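Local structure of uncharacterized CBS domain-containing proteins (Corynebacterium glutamicum, 2P3H) at residues I59-D64 / L81-L86. The protein is an uncharacterised CBS-domain membrane protein, a putative hemolysin that may bind flavin adenine dinucleotide; this chain is its CorC_HlyC (transporter-associated) domain. Numbering follows the deposited sequence.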
loop_
_atom_site.group_PDB
_atom_site.type_symbol
_atom_site.label_atom_id
_atom_site.label_comp_id
_atom_site.label_asym_id
_atom_site.label_seq_id
_atom_site.Cartn_x
_atom_site.Cartn_y
_atom_site.Cartn_z
ATOM N N ILE A 59 6.591 5.891 -0.563
ATOM C CA ILE A 59 5.982 5.687 -1.863
ATOM C C ILE A 59 4.499 5.916 -1.644
ATOM O O ILE A 59 3.927 5.356 -0.736
ATOM C CB ILE A 59 6.205 4.249 -2.376
ATOM C CG1 ILE A 59 7.694 4.010 -2.668
ATOM C CG2 ILE A 59 5.396 3.975 -3.639
ATOM C CD1 ILE A 59 8.409 3.370 -1.515
ATOM N N GLU A 60 3.894 6.737 -2.484
ATOM C CA GLU A 60 2.464 6.989 -2.365
ATOM C C GLU A 60 1.693 6.380 -3.547
ATOM O O GLU A 60 2.006 6.629 -4.691
ATOM C CB GLU A 60 2.197 8.493 -2.165
ATOM C CG GLU A 60 2.745 8.969 -0.754
ATOM C CD GLU A 60 2.519 10.445 -0.418
ATOM O OE1 GLU A 60 1.875 11.185 -1.237
ATOM O OE2 GLU A 60 2.998 10.868 0.692
ATOM N N ILE A 61 0.700 5.549 -3.250
ATOM C CA ILE A 61 -0.060 4.822 -4.281
ATOM C C ILE A 61 -1.557 5.188 -4.178
ATOM O O ILE A 61 -2.178 5.058 -3.105
ATOM C CB ILE A 61 0.127 3.270 -4.128
ATOM C CG1 ILE A 61 1.644 2.963 -4.161
ATOM C CG2 ILE A 61 -0.695 2.481 -5.186
ATOM C CD1 ILE A 61 2.063 1.548 -4.330
ATOM N N PRO A 62 -2.140 5.624 -5.294
ATOM C CA PRO A 62 -3.589 5.895 -5.338
ATOM C C PRO A 62 -4.392 4.609 -5.221
ATOM O O PRO A 62 -4.013 3.582 -5.813
ATOM C CB PRO A 62 -3.800 6.502 -6.733
ATOM C CG PRO A 62 -2.429 6.923 -7.200
ATOM C CD PRO A 62 -1.474 5.930 -6.577
ATOM N N LEU A 63 -5.485 4.695 -4.480
ATOM C CA LEU A 63 -6.380 3.561 -4.211
ATOM C C LEU A 63 -7.532 3.620 -5.226
ATOM O O LEU A 63 -7.866 4.698 -5.736
ATOM C CB LEU A 63 -6.909 3.673 -2.795
ATOM C CG LEU A 63 -5.739 3.517 -1.813
ATOM C CD1 LEU A 63 -6.155 3.912 -0.435
ATOM C CD2 LEU A 63 -5.240 2.086 -1.868
ATOM N N ASP A 64 -8.108 2.468 -5.546
ATOM C CA ASP A 64 -9.186 2.446 -6.521
ATOM C C ASP A 64 -10.414 3.116 -5.937
ATOM O O ASP A 64 -10.735 2.930 -4.753
ATOM C CB ASP A 64 -9.565 1.004 -6.881
ATOM C CG ASP A 64 -8.552 0.334 -7.802
ATOM O OD1 ASP A 64 -7.505 0.948 -8.165
ATOM O OD2 ASP A 64 -8.828 -0.815 -8.175
ATOM N N LEU A 81 -2.631 5.856 -0.377
ATOM C CA LEU A 81 -1.940 5.048 0.619
ATOM C C LEU A 81 -0.460 5.452 0.618
ATOM O O LEU A 81 0.238 5.291 -0.389
ATOM C CB LEU A 81 -2.118 3.556 0.293
ATOM C CG LEU A 81 -1.460 2.569 1.283
ATOM C CD1 LEU A 81 -2.187 2.646 2.638
ATOM C CD2 LEU A 81 -1.535 1.156 0.734
ATOM N N ARG A 82 0.016 5.992 1.740
ATOM C CA ARG A 82 1.449 6.259 1.878
ATOM C C ARG A 82 2.129 5.060 2.521
ATOM O O ARG A 82 1.660 4.566 3.578
ATOM C CB ARG A 82 1.666 7.500 2.738
ATOM C CG ARG A 82 3.150 7.776 3.024
ATOM C CD ARG A 82 3.270 8.953 4.021
ATOM N NE ARG A 82 2.950 10.203 3.347
ATOM C CZ ARG A 82 2.575 11.330 3.958
ATOM N NH1 ARG A 82 2.450 11.364 5.296
ATOM N NH2 ARG A 82 2.306 12.424 3.232
ATOM N N ILE A 83 3.188 4.558 1.871
ATOM C CA ILE A 83 3.960 3.421 2.365
ATOM C C ILE A 83 5.396 3.889 2.592
ATOM O O ILE A 83 6.011 4.478 1.704
ATOM C CB ILE A 83 3.938 2.228 1.377
ATOM C CG1 ILE A 83 2.485 1.877 1.053
ATOM C CG2 ILE A 83 4.736 1.014 1.921
ATOM C CD1 ILE A 83 2.214 1.675 -0.399
ATOM N N THR A 84 5.895 3.647 3.797
ATOM C CA THR A 84 7.272 3.983 4.157
ATOM C C THR A 84 8.007 2.690 4.457
ATOM O O THR A 84 7.537 1.862 5.256
ATOM C CB THR A 84 7.322 4.895 5.407
ATOM O OG1 THR A 84 6.481 6.033 5.221
ATOM C CG2 THR A 84 8.769 5.338 5.684
ATOM N N VAL A 85 9.161 2.505 3.806
ATOM C CA VAL A 85 9.959 1.304 3.984
ATOM C C VAL A 85 10.710 1.466 5.302
ATOM O O VAL A 85 11.528 2.387 5.434
ATOM C CB VAL A 85 10.957 1.134 2.832
ATOM C CG1 VAL A 85 11.814 -0.097 3.094
ATOM C CG2 VAL A 85 10.210 1.061 1.468
ATOM N N LEU A 86 10.419 0.602 6.276
ATOM C CA LEU A 86 11.017 0.711 7.623
ATOM C C LEU A 86 12.212 -0.212 7.866
ATOM O O LEU A 86 13.080 0.101 8.677
ATOM C CB LEU A 86 9.967 0.447 8.729
ATOM C CG LEU A 86 8.807 1.442 8.825
ATOM C CD1 LEU A 86 7.920 1.035 10.018
ATOM C CD2 LEU A 86 9.333 2.878 8.984
#
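Glu-60 OE2 takes two N-H groups of one arginine: Arg-82 NE at 2.7 Å and Arg-82 NH2 at 3.1 Å from that single oxygen. The NE bond is the straighter of the two. The carboxylate oxygen lies in the guanidinium plane, at its edge; NE meets it on the anti side and NH2 on the syn side. With the two planes turned 32° apart, both nitrogens stand out of the carboxylate plane, on the same face. The side chains run alongside each other, Glu-60 CG 3.9 Å from Arg-82 CB; Glu-60 is extended beyond CG, and Arg-82 bends at chi3 (-73°) to bring its side-on edge round to the acid.

Glu-60 and Arg-82 form a non-hydrogen-bonded pair of the antiparallel strands, with a hydrogen-bonded pair on each side. Ile-59 and Ile-83 exchange two nearly linear backbone bonds, Ile-59 N to Ile-83 O being 2.7 Å, and Ile-61 and Leu-81 exchange two more. Between them, Glu-60 CA also makes a C-H...O contact with Leu-81 O.

The isoleucines and Leu-81 occupy the other face. Ile-61 CD1 meets Ile-83 CD1 at 3.9 Å, the two chains slanting across one another, and Ile-59 CD1 reaches Val-85 CG2 at 4.2 Å. Farther along, Leu-63 brings CD2 within 4.1 Å of Leu-81 CB. Leu-44 and Leu-45 of helix 41-49 cover the isoleucines.

Strand 58-62 is one of the two outer strands of the antiparallel sheet in this chain, joined to strand 80-89, which pairs in turn with strand 92-100. The chemistry divides by face: the isoleucines pack against helix 41-49, while on the other face the partly exposed Glu-60 and Arg-82 add an ionic tie between the outer strand and its neighbour.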